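Local coordinates for Low molecular weight phosphotyrosine protein phosphatase (Vibrio cholerae, PDB 6U1P) that probably removes phosphate from phosphotyrosine in proteins, as a low molecular weight phosphatase of a tyrosine phosphoregulatory system controlling exopolysaccharide synthesis and biofilm formation, at residues B[96-101]-B[107-112]; B[21-26]-B[68-73]; B[28-31]-B[36-39]. All coordinates share one frame; numbering follows the deposited sequence.

Overall arrangement
The three contacts sample the two flanks of one parallel sheet. Contacts 1 and 3 sit at its outermost strands, 109-111 and 37-43, and each packs a strand against the helix next to it in sequence. Both are apolar, but contact 3 is buried whereas contact 1 is partly open to solvent. Contact 2, also partly buried, differs in kind: it ties the loop 68-73 to helix 18-32 through a carboxylate-amide bond as well as methyl packing. Contacts 2 and 3 share that helix and meet where Leu26 packs on Val39. Contact 1 touches contact 2 alone, through Phe112, which rests on Ala22 and Leu26. Side chains of the second subunit pack against parts of all three.

Contact 1: residues B[96-101]-B[107-112]; sequences DLLDIC and NKLALF
Leu109 fits a single methyl group, CD2, against Leu97 and Leu98 of helix 91-100 and Cys101 of the loop that follows. The tight part is centred on Leu98: Leu109 CD2 lies 3.5 Å from Leu98 N and the same 3.5 Å from Leu98 CD2, so it touches backbone and side chain of one residue together. The two leucine side chains slide past each other in opposite directions rather than meeting end on. The CB of Leu98 does not aim at the strand; its CG stands opposite the carbonyl carbon (chi1 -73°), and the branch beyond it brings CD2 back to Leu109. Leu97 CB, at 3.9 Å from Leu109 CD2, and Cys101 CB, also 3.9 Å from it, add further contacts to this methyl. Within the two segments, the other branch meets only Cys101 SG, 4.1 Å from Leu109 CD1.

Leu97 and Cys101 form the buried side, while the closest pair, Leu98 with Leu109, sits toward the partly exposed margin. Asp99 points away from the strand and is exposed, as is Ile100, while Asn107 turns outward at the other end. Lys108 takes its ammonium group away from the helix to bond with the carbonyl of His83. On the buried side, Phe80 of helix 77-82 packs on both Leu97 and Cys101, and Leu94 adds another apolar surface to Leu109. Backbone bonds from Lys108 and Ala110 to Ile86 hold the strand beside strand 85-88. Leu97 remains about 9 Å, side chain to side chain, from Cys12, the predicted nucleophile. Helix and strand here belong to a beta-alpha-beta crossover, in which helix 91-100 links the parallel strands 85-88 and 109-111 of the phosphatase's open alpha/beta fold.

Contact 2: residues B[21-26]-B[68-73]; sequences MAEIIL and MVNPVQ
The carboxylate of Glu23 and the amide of Asn70 lie nearly coplanar, 10° apart, joined by one bond. Asn70 ND2 donates to Glu23 OE2 at 2.8 Å, with a bent N-H...O angle of 146°. The donor approaches on the syn side of the oxygen, tilted modestly from the carboxylate plane, while the acceptor stays close to the plane of the amide. Glu23 reaches across because its chain is fully extended from a CG anti to the backbone N (chi1 174°), and it crosses the asparagine side chain at about a right angle.

Beside this polar link, Ile24 CD1 presses on Val69 CG1 at 3.4 Å, closer than methyl groups usually come. Leu60 and Leu57 of helix 54-62 back Ile24 and Val69 respectively.

The carboxylate has further partners: Ser41 OG bonds to OE1 and is the strongest polar partner of Glu23, and Arg27 forms a salt bridge to OE2. Glu23 therefore joins helix 18-32, strand 37-43 and the loop 68-73 at one buried group. Two hydrogen bonds and a positive charge gathered round it would favour the ionised carboxylate and probably lower its pKa, offsetting the cost of burial.

Contact 3: residues B[28-31]-B[36-39]; sequences DKIR and NIQV
Ile30 brings its methyls CG2 and CD1 up to the carbonyl oxygen of Ile37. CG2 comes within 3.5 Å of Ile37 O and CD1 within 3.7 Å of the same oxygen, both branches approaching from the same side. With CG1 of Ile30 anti to the carbonyl carbon (chi1 -71°) and CG2 anti to the backbone N, the two methyls arrive there together. CD1 also meets the side chain of Ile37, 4.1 Å from its CG2, the two isoleucines crossing at about a right angle. A looser touch, Ile30 CD1 to Val39 CG1 at 4.3 Å, extends the patch along the strand.

Beyond this shell, strand 37-43 is positioned by backbone bonds of Gln38 to Leu6 and Val8 of strand 6-12, and Val8 packs on both Ile37 and Val39. Leu35 packs on Ile30, and Trp152 of the second subunit on Ile37. Arg31 and Asp28 form a salt bridge whose hydrogen bond, Arg31 NH2 to Asp28 OD2 at 3.1 Å, is weak.

That charged pair stays clear of the interface, where the segments meet by van der Waals packing of methyls on each other and on the polar Ile37 O, with no directional bond between them.

Contact 1: residues B[96-101]-B[107-112]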
ATOM      1  N   ASP B  96     -15.494  -5.841  18.140  1.00 83.75           N
ATOM      2  CA  ASP B  96     -15.770  -4.451  18.482  1.00 87.62           C
ATOM      3  C   ASP B  96     -17.230  -4.074  18.241  1.00 87.35           C
ATOM      4  O   ASP B  96     -17.785  -3.261  18.990  1.00 91.32           O
ATOM      5  CB  ASP B  96     -14.819  -3.540  17.715  1.00 88.26           C
ATOM      6  CG  ASP B  96     -13.367  -3.838  18.030  1.00 92.53           C
ATOM      7  OD1 ASP B  96     -13.119  -4.483  19.075  1.00 96.34           O
ATOM      8  OD2 ASP B  96     -12.481  -3.444  17.239  1.00 90.71           O
ATOM      9  N   LEU B  97     -17.880  -4.669  17.236  1.00 78.04           N
ATOM     10  CA  LEU B  97     -19.305  -4.407  17.051  1.00 76.54           C
ATOM     11  C   LEU B  97     -20.118  -5.065  18.163  1.00 78.16           C
ATOM     12  O   LEU B  97     -21.020  -4.444  18.735  1.00 81.41           O
ATOM     13  CB  LEU B  97     -19.768  -4.901  15.679  1.00 75.07           C
ATOM     14  CG  LEU B  97     -19.252  -4.148  14.445  1.00 70.89           C
ATOM     15  CD1 LEU B  97     -19.712  -4.837  13.165  1.00 65.25           C
ATOM     16  CD2 LEU B  97     -19.683  -2.684  14.454  1.00 66.91           C
ATOM     17  N   LEU B  98     -19.813  -6.326  18.480  1.00 79.38           N
ATOM     18  CA  LEU B  98     -20.482  -6.992  19.599  1.00 85.27           C
ATOM     19  C   LEU B  98     -20.270  -6.219  20.892  1.00 88.21           C
ATOM     20  O   LEU B  98     -21.175  -6.126  21.729  1.00 98.83           O
ATOM     21  CB  LEU B  98     -19.956  -8.421  19.757  1.00 85.44           C
ATOM     22  CG  LEU B  98     -20.347  -9.514  18.759  1.00 86.44           C
ATOM     23  CD1 LEU B  98     -19.344 -10.664  18.842  1.00 87.02           C
ATOM     24  CD2 LEU B  98     -21.775 -10.014  19.012  1.00 84.14           C
ATOM     25  N   ASP B  99     -19.084  -5.634  21.049  1.00 89.37           N
ATOM     26  CA  ASP B  99     -18.750  -4.844  22.225  1.00 94.75           C
ATOM     27  C   ASP B  99     -19.751  -3.718  22.449  1.00 93.78           C
ATOM     28  O   ASP B  99     -20.032  -3.356  23.598  1.00 97.71           O
ATOM     29  CB  ASP B  99     -17.335  -4.284  22.048  1.00101.88           C
ATOM     30  CG  ASP B  99     -16.788  -3.646  23.298  1.00112.60           C
ATOM     31  OD1 ASP B  99     -17.078  -2.453  23.526  1.00114.16           O
ATOM     32  OD2 ASP B  99     -16.056  -4.332  24.046  1.00118.97           O
ATOM     33  N   ILE B 100     -20.317  -3.173  21.371  1.00 88.16           N
ATOM     34  CA  ILE B 100     -21.164  -1.990  21.424  1.00 86.88           C
ATOM     35  C   ILE B 100     -22.556  -2.250  20.865  1.00 84.93           C
ATOM     36  O   ILE B 100     -23.334  -1.310  20.698  1.00 82.17           O
ATOM     37  CB  ILE B 100     -20.501  -0.806  20.694  1.00 86.15           C
ATOM     38  CG1 ILE B 100     -20.241  -1.173  19.231  1.00 79.46           C
ATOM     39  CG2 ILE B 100     -19.218  -0.390  21.408  1.00 88.00           C
ATOM     40  CD1 ILE B 100     -19.810   0.002  18.369  1.00 74.76           C
ATOM     41  N   CYS B 101     -22.881  -3.504  20.542  1.00 86.03           N
ATOM     42  CA  CYS B 101     -24.189  -3.822  19.981  1.00 84.96           C
ATOM     43  C   CYS B 101     -25.184  -4.162  21.080  1.00 85.24           C
ATOM     44  O   CYS B 101     -24.957  -5.116  21.834  1.00 87.65           O
ATOM     45  CB  CYS B 101     -24.091  -4.978  19.010  1.00 84.25           C
ATOM     46  SG  CYS B 101     -25.650  -5.336  18.205  1.00 86.24           S
ATOM     47  N   ASN B 107     -27.797 -10.749  17.258  1.00 93.56           N
ATOM     48  CA  ASN B 107     -27.938 -11.868  16.335  1.00 92.36           C
ATOM     49  C   ASN B 107     -27.743 -11.442  14.889  1.00 88.66           C
ATOM     50  O   ASN B 107     -27.582 -12.312  14.027  1.00 83.08           O
ATOM     51  CB  ASN B 107     -29.319 -12.518  16.472  1.00 99.01           C
ATOM     52  CG  ASN B 107     -30.396 -11.755  15.705  1.00102.17           C
ATOM     53  OD1 ASN B 107     -30.755 -10.623  16.058  1.00100.40           O
ATOM     54  ND2 ASN B 107     -30.898 -12.364  14.633  1.00103.67           N
ATOM     55  N   LYS B 108     -27.765 -10.139  14.605  1.00 80.88           N
ATOM     56  CA  LYS B 108     -27.546  -9.643  13.250  1.00 80.97           C
ATOM     57  C   LYS B 108     -26.069  -9.557  12.889  1.00 77.44           C
ATOM     58  O   LYS B 108     -25.752  -9.182  11.758  1.00 75.57           O
ATOM     59  CB  LYS B 108     -28.215  -8.268  13.069  1.00 75.98           C
ATOM     60  CG  LYS B 108     -29.588  -8.147  13.756  1.00 90.32           C
ATOM     61  CD  LYS B 108     -30.564  -7.265  12.976  1.00 88.62           C
ATOM     62  CE  LYS B 108     -30.776  -5.897  13.620  1.00 90.19           C
ATOM     63  NZ  LYS B 108     -31.842  -5.080  12.938  1.00 86.06           N
ATOM     64  N   LEU B 109     -25.168  -9.895  13.810  1.00 81.37           N
ATOM     65  CA  LEU B 109     -23.733  -9.755  13.605  1.00 78.64           C
ATOM     66  C   LEU B 109     -23.142 -11.081  13.147  1.00 80.48           C
ATOM     67  O   LEU B 109     -23.466 -12.137  13.696  1.00 90.26           O
ATOM     68  CB  LEU B 109     -23.045  -9.303  14.896  1.00 79.50           C
ATOM     69  CG  LEU B 109     -22.908  -7.804  15.157  1.00 82.81           C
ATOM     70  CD1 LEU B 109     -24.184  -7.051  14.814  1.00 82.01           C
ATOM     71  CD2 LEU B 109     -22.521  -7.560  16.602  1.00 86.31           C
ATOM     72  N   ALA B 110     -22.255 -11.018  12.157  1.00 78.06           N
ATOM     73  CA  ALA B 110     -21.613 -12.216  11.634  1.00 80.10           C
ATOM     74  C   ALA B 110     -20.391 -11.811  10.815  1.00 80.74           C
ATOM     75  O   ALA B 110     -20.258 -10.658  10.395  1.00 78.15           O
ATOM     76  CB  ALA B 110     -22.584 -13.055  10.795  1.00 75.54           C
ATOM     77  N   LEU B 111     -19.486 -12.773  10.616  1.00 71.13           N
ATOM     78  CA  LEU B 111     -18.318 -12.545   9.777  1.00 76.15           C
ATOM     79  C   LEU B 111     -18.700 -12.593   8.302  1.00 72.61           C
ATOM     80  O   LEU B 111     -19.544 -13.398   7.889  1.00 73.87           O
ATOM     81  CB  LEU B 111     -17.223 -13.564  10.104  1.00 77.48           C
ATOM     82  CG  LEU B 111     -16.615 -13.371  11.502  1.00 76.86           C
ATOM     83  CD1 LEU B 111     -15.882 -14.606  12.027  1.00 76.29           C
ATOM     84  CD2 LEU B 111     -15.684 -12.168  11.495  1.00 72.93           C
ATOM     85  N   PHE B 112     -18.077 -11.705   7.516  1.00 63.68           N
ATOM     86  CA  PHE B 112     -18.395 -11.576   6.094  1.00 63.72           C
ATOM     87  C   PHE B 112     -18.242 -12.896   5.357  1.00 68.02           C
ATOM     88  O   PHE B 112     -19.042 -13.209   4.464  1.00 62.96           O
ATOM     89  CB  PHE B 112     -17.508 -10.519   5.437  1.00 60.16           C
ATOM     90  CG  PHE B 112     -17.828 -10.272   3.983  1.00 57.83           C
ATOM     91  CD1 PHE B 112     -18.894  -9.457   3.616  1.00 55.08           C
ATOM     92  CD2 PHE B 112     -17.058 -10.846   2.979  1.00 57.58           C
ATOM     93  CE1 PHE B 112     -19.182  -9.208   2.272  1.00 53.34           C
ATOM     94  CE2 PHE B 112     -17.340 -10.605   1.625  1.00 56.36           C
ATOM     95  CZ  PHE B 112     -18.409  -9.785   1.274  1.00 52.85           C
TER

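Contact 2: residues B[21-26]-B[68-73]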
ATOM      1  N   MET B  21     -14.901  -2.179  -0.575  1.00 38.36           N
ATOM      2  CA  MET B  21     -14.847  -3.179  -1.639  1.00 40.74           C
ATOM      3  C   MET B  21     -16.073  -4.091  -1.619  1.00 43.52           C
ATOM      4  O   MET B  21     -16.680  -4.355  -2.661  1.00 43.38           O
ATOM      5  CB  MET B  21     -13.569  -3.995  -1.513  1.00 40.08           C
ATOM      6  CG  MET B  21     -12.347  -3.249  -2.074  1.00 42.30           C
ATOM      7  SD  MET B  21     -10.860  -4.273  -2.029  1.00 54.03           S
ATOM      8  CE  MET B  21     -10.018  -3.609  -0.614  1.00 56.37           C
ATOM      9  N   ALA B  22     -16.455  -4.575  -0.432  1.00 40.84           N
ATOM     10  CA  ALA B  22     -17.613  -5.454  -0.336  1.00 45.45           C
ATOM     11  C   ALA B  22     -18.893  -4.735  -0.740  1.00 43.93           C
ATOM     12  O   ALA B  22     -19.753  -5.315  -1.409  1.00 40.67           O
ATOM     13  CB  ALA B  22     -17.732  -6.012   1.088  1.00 40.96           C
ATOM     14  N   GLU B  23     -19.038  -3.471  -0.335  1.00 40.49           N
ATOM     15  CA  GLU B  23     -20.235  -2.703  -0.690  1.00 46.69           C
ATOM     16  C   GLU B  23     -20.398  -2.620  -2.200  1.00 45.02           C
ATOM     17  O   GLU B  23     -21.468  -2.917  -2.744  1.00 47.46           O
ATOM     18  CB  GLU B  23     -20.146  -1.286  -0.106  1.00 49.82           C
ATOM     19  CG  GLU B  23     -21.296  -0.361  -0.548  1.00 52.45           C
ATOM     20  CD  GLU B  23     -21.197   1.061   0.016  1.00 51.58           C
ATOM     21  OE1 GLU B  23     -20.250   1.343   0.777  1.00 46.17           O
ATOM     22  OE2 GLU B  23     -22.070   1.898  -0.306  1.00 50.67           O
ATOM     23  N   ILE B  24     -19.319  -2.256  -2.894  1.00 43.90           N
ATOM     24  CA  ILE B  24     -19.379  -2.089  -4.337  1.00 39.49           C
ATOM     25  C   ILE B  24     -19.668  -3.413  -5.009  1.00 45.87           C
ATOM     26  O   ILE B  24     -20.503  -3.496  -5.924  1.00 41.61           O
ATOM     27  CB  ILE B  24     -18.056  -1.478  -4.823  1.00 38.39           C
ATOM     28  CG1 ILE B  24     -17.980  -0.013  -4.391  1.00 49.42           C
ATOM     29  CG2 ILE B  24     -17.904  -1.615  -6.335  1.00 38.87           C
ATOM     30  CD1 ILE B  24     -16.550   0.435  -4.080  1.00 49.74           C
ATOM     31  N   ILE B  25     -19.010  -4.478  -4.544  1.00 47.95           N
ATOM     32  CA  ILE B  25     -19.202  -5.793  -5.149  1.00 40.89           C
ATOM     33  C   ILE B  25     -20.601  -6.325  -4.856  1.00 42.65           C
ATOM     34  O   ILE B  25     -21.283  -6.823  -5.758  1.00 50.05           O
ATOM     35  CB  ILE B  25     -18.097  -6.760  -4.687  1.00 43.80           C
ATOM     36  CG1 ILE B  25     -16.735  -6.250  -5.206  1.00 43.65           C
ATOM     37  CG2 ILE B  25     -18.385  -8.177  -5.194  1.00 45.22           C
ATOM     38  CD1 ILE B  25     -15.517  -7.005  -4.703  1.00 45.00           C
ATOM     39  N   LEU B  26     -21.060  -6.203  -3.603  1.00 42.81           N
ATOM     40  CA  LEU B  26     -22.416  -6.633  -3.276  1.00 59.02           C
ATOM     41  C   LEU B  26     -23.442  -5.873  -4.104  1.00 56.55           C
ATOM     42  O   LEU B  26     -24.324  -6.478  -4.723  1.00 62.14           O
ATOM     43  CB  LEU B  26     -22.697  -6.442  -1.783  1.00 55.26           C
ATOM     44  CG  LEU B  26     -22.115  -7.558  -0.931  1.00 56.87           C
ATOM     45  CD1 LEU B  26     -22.190  -7.208   0.543  1.00 54.20           C
ATOM     46  CD2 LEU B  26     -22.851  -8.861  -1.209  1.00 54.85           C
ATOM     47  N   MET B  68     -18.214   3.511  -7.766  1.00 47.91           N
ATOM     48  CA  MET B  68     -18.877   4.753  -7.385  1.00 51.73           C
ATOM     49  C   MET B  68     -19.167   4.636  -5.900  1.00 46.65           C
ATOM     50  O   MET B  68     -19.847   3.709  -5.483  1.00 43.54           O
ATOM     51  CB  MET B  68     -20.155   5.004  -8.174  1.00 55.30           C
ATOM     52  CG  MET B  68     -21.044   6.006  -7.518  1.00 65.98           C
ATOM     53  SD  MET B  68     -22.215   6.708  -8.666  1.00 77.32           S
ATOM     54  CE  MET B  68     -23.257   5.312  -8.995  1.00 76.91           C
ATOM     55  N   VAL B  69     -18.606   5.535  -5.097  1.00 43.67           N
ATOM     56  CA  VAL B  69     -18.307   5.234  -3.698  1.00 48.19           C
ATOM     57  C   VAL B  69     -18.944   6.261  -2.775  1.00 48.98           C
ATOM     58  O   VAL B  69     -18.935   7.471  -3.045  1.00 49.41           O
ATOM     59  CB  VAL B  69     -16.793   5.150  -3.413  1.00 49.05           C
ATOM     60  CG1 VAL B  69     -16.303   3.806  -3.809  1.00 53.78           C
ATOM     61  CG2 VAL B  69     -16.016   6.247  -4.149  1.00 42.09           C
ATOM     62  N   ASN B  70     -19.493   5.764  -1.687  1.00 47.82           N
ATOM     63  CA  ASN B  70     -19.949   6.639  -0.632  1.00 49.58           C
ATOM     64  C   ASN B  70     -18.788   7.149   0.222  1.00 51.77           C
ATOM     65  O   ASN B  70     -17.725   6.528   0.280  1.00 40.17           O
ATOM     66  CB  ASN B  70     -20.966   5.909   0.220  1.00 50.66           C
ATOM     67  CG  ASN B  70     -22.301   5.801  -0.490  1.00 50.37           C
ATOM     68  OD1 ASN B  70     -22.956   6.812  -0.727  1.00 51.72           O
ATOM     69  ND2 ASN B  70     -22.669   4.590  -0.905  1.00 43.41           N
ATOM     70  N   PRO B  71     -18.967   8.301   0.856  1.00 43.82           N
ATOM     71  CA  PRO B  71     -17.976   8.776   1.824  1.00 47.57           C
ATOM     72  C   PRO B  71     -17.767   7.758   2.928  1.00 48.27           C
ATOM     73  O   PRO B  71     -18.662   6.982   3.264  1.00 47.17           O
ATOM     74  CB  PRO B  71     -18.605  10.062   2.378  1.00 49.66           C
ATOM     75  CG  PRO B  71     -19.590  10.498   1.331  1.00 49.77           C
ATOM     76  CD  PRO B  71     -20.108   9.222   0.734  1.00 46.97           C
ATOM     77  N   VAL B  72     -16.537   7.743   3.444  1.00 51.21           N
ATOM     78  CA  VAL B  72     -16.192   6.990   4.642  1.00 52.00           C
ATOM     79  C   VAL B  72     -17.117   7.371   5.797  1.00 53.27           C
ATOM     80  O   VAL B  72     -17.384   8.556   6.034  1.00 50.49           O
ATOM     81  CB  VAL B  72     -14.719   7.274   5.004  1.00 55.12           C
ATOM     82  CG1 VAL B  72     -14.350   6.626   6.357  1.00 51.07           C
ATOM     83  CG2 VAL B  72     -13.785   6.825   3.876  1.00 44.57           C
ATOM     84  N   GLN B  73     -17.558   6.371   6.566  1.00 45.98           N
ATOM     85  CA  GLN B  73     -18.334   6.684   7.761  1.00 56.20           C
ATOM     86  C   GLN B  73     -18.084   5.649   8.849  1.00 54.65           C
ATOM     87  O   GLN B  73     -17.816   4.476   8.570  1.00 56.10           O
ATOM     88  CB  GLN B  73     -19.836   6.764   7.452  1.00 53.20           C
ATOM     89  CG  GLN B  73     -20.338   5.569   6.693  1.00 53.47           C
ATOM     90  CD  GLN B  73     -21.857   5.491   6.647  1.00 65.01           C
ATOM     91  OE1 GLN B  73     -22.552   6.510   6.769  1.00 71.02           O
ATOM     92  NE2 GLN B  73     -22.382   4.273   6.480  1.00 60.37           N
TER

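Contact 3: residues B[28-31]-B[36-39]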
ATOM      1  N   ASP B  28     -23.303  -4.523  -6.975  1.00 55.14           N
ATOM      2  CA  ASP B  28     -23.307  -4.990  -8.356  1.00 51.45           C
ATOM      3  C   ASP B  28     -24.014  -6.334  -8.486  1.00 61.19           C
ATOM      4  O   ASP B  28     -24.867  -6.528  -9.368  1.00 57.57           O
ATOM      5  CB  ASP B  28     -21.862  -5.084  -8.841  1.00 51.32           C
ATOM      6  CG  ASP B  28     -21.745  -5.644 -10.233  1.00 60.67           C
ATOM      7  OD1 ASP B  28     -21.977  -6.853 -10.423  1.00 65.09           O
ATOM      8  OD2 ASP B  28     -21.385  -4.871 -11.136  1.00 63.82           O
ATOM      9  N   LYS B  29     -23.668  -7.284  -7.615  1.00 61.60           N
ATOM     10  CA  LYS B  29     -24.282  -8.600  -7.728  1.00 61.32           C
ATOM     11  C   LYS B  29     -25.757  -8.531  -7.386  1.00 66.50           C
ATOM     12  O   LYS B  29     -26.567  -9.269  -7.965  1.00 71.09           O
ATOM     13  CB  LYS B  29     -23.541  -9.604  -6.848  1.00 60.43           C
ATOM     14  CG  LYS B  29     -22.063  -9.705  -7.224  1.00 59.75           C
ATOM     15  CD  LYS B  29     -21.517 -11.085  -7.004  1.00 60.59           C
ATOM     16  CE  LYS B  29     -20.263 -11.297  -7.820  1.00 58.10           C
ATOM     17  NZ  LYS B  29     -20.357 -10.644  -9.167  1.00 66.16           N
ATOM     18  N   ILE B  30     -26.131  -7.630  -6.480  1.00 61.78           N
ATOM     19  CA  ILE B  30     -27.547  -7.428  -6.208  1.00 58.67           C
ATOM     20  C   ILE B  30     -28.243  -6.931  -7.465  1.00 61.97           C
ATOM     21  O   ILE B  30     -29.314  -7.423  -7.843  1.00 60.78           O
ATOM     22  CB  ILE B  30     -27.730  -6.455  -5.029  1.00 56.72           C
ATOM     23  CG1 ILE B  30     -27.323  -7.133  -3.721  1.00 59.63           C
ATOM     24  CG2 ILE B  30     -29.163  -5.979  -4.953  1.00 57.82           C
ATOM     25  CD1 ILE B  30     -26.970  -6.174  -2.619  1.00 56.80           C
ATOM     26  N   ARG B  31     -27.605  -6.006  -8.179  1.00 58.92           N
ATOM     27  CA  ARG B  31     -28.249  -5.445  -9.353  1.00 66.42           C
ATOM     28  C   ARG B  31     -28.311  -6.460 -10.488  1.00 69.51           C
ATOM     29  O   ARG B  31     -29.274  -6.454 -11.261  1.00 76.37           O
ATOM     30  CB  ARG B  31     -27.507  -4.179  -9.780  1.00 70.55           C
ATOM     31  CG  ARG B  31     -27.984  -3.554 -11.069  1.00 79.74           C
ATOM     32  CD  ARG B  31     -26.875  -2.736 -11.721  1.00 87.13           C
ATOM     33  NE  ARG B  31     -25.600  -3.455 -11.786  1.00 91.92           N
ATOM     34  CZ  ARG B  31     -25.223  -4.221 -12.806  1.00 95.64           C
ATOM     35  NH1 ARG B  31     -26.028  -4.377 -13.852  1.00 96.85           N
ATOM     36  NH2 ARG B  31     -24.042  -4.834 -12.779  1.00 95.53           N
ATOM     37  N   ASN B  36     -34.057  -6.706  -4.165  1.00 85.95           N
ATOM     38  CA  ASN B  36     -34.385  -5.457  -3.484  1.00 84.67           C
ATOM     39  C   ASN B  36     -33.685  -5.416  -2.126  1.00 78.10           C
ATOM     40  O   ASN B  36     -34.291  -5.519  -1.055  1.00 78.45           O
ATOM     41  CB  ASN B  36     -35.897  -5.302  -3.361  1.00 87.45           C
ATOM     42  CG  ASN B  36     -36.284  -4.037  -2.642  1.00 87.95           C
ATOM     43  OD1 ASN B  36     -37.225  -4.022  -1.857  1.00 91.58           O
ATOM     44  ND2 ASN B  36     -35.536  -2.970  -2.885  1.00 87.90           N
ATOM     45  N   ILE B  37     -32.368  -5.272  -2.197  1.00 70.43           N
ATOM     46  CA  ILE B  37     -31.512  -5.183  -1.022  1.00 69.49           C
ATOM     47  C   ILE B  37     -30.575  -4.000  -1.215  1.00 63.71           C
ATOM     48  O   ILE B  37     -29.905  -3.906  -2.249  1.00 59.11           O
ATOM     49  CB  ILE B  37     -30.689  -6.468  -0.810  1.00 69.28           C
ATOM     50  CG1 ILE B  37     -31.595  -7.697  -0.664  1.00 73.32           C
ATOM     51  CG2 ILE B  37     -29.769  -6.305   0.397  1.00 74.88           C
ATOM     52  CD1 ILE B  37     -30.872  -9.025  -0.872  1.00 67.06           C
ATOM     53  N   GLN B  38     -30.494  -3.123  -0.220  1.00 62.94           N
ATOM     54  CA  GLN B  38     -29.501  -2.064  -0.287  1.00 62.86           C
ATOM     55  C   GLN B  38     -28.372  -2.357   0.695  1.00 62.30           C
ATOM     56  O   GLN B  38     -28.533  -3.096   1.675  1.00 62.05           O
ATOM     57  CB  GLN B  38     -30.104  -0.673  -0.058  1.00 67.96           C
ATOM     58  CG  GLN B  38     -30.919  -0.488   1.196  1.00 86.06           C
ATOM     59  CD  GLN B  38     -31.300   0.975   1.398  1.00 97.41           C
ATOM     60  OE1 GLN B  38     -31.248   1.774   0.459  1.00105.35           O
ATOM     61  NE2 GLN B  38     -31.686   1.330   2.626  1.00 96.62           N
ATOM     62  N   VAL B  39     -27.205  -1.800   0.387  1.00 50.92           N
ATOM     63  CA  VAL B  39     -25.992  -2.125   1.116  1.00 59.01           C
ATOM     64  C   VAL B  39     -25.204  -0.848   1.363  1.00 53.89           C
ATOM     65  O   VAL B  39     -25.126   0.024   0.497  1.00 53.61           O
ATOM     66  CB  VAL B  39     -25.171  -3.189   0.343  1.00 57.53           C
ATOM     67  CG1 VAL B  39     -24.920  -2.752  -1.090  1.00 58.37           C
ATOM     68  CG2 VAL B  39     -23.848  -3.499   1.062  1.00 51.41           C
TER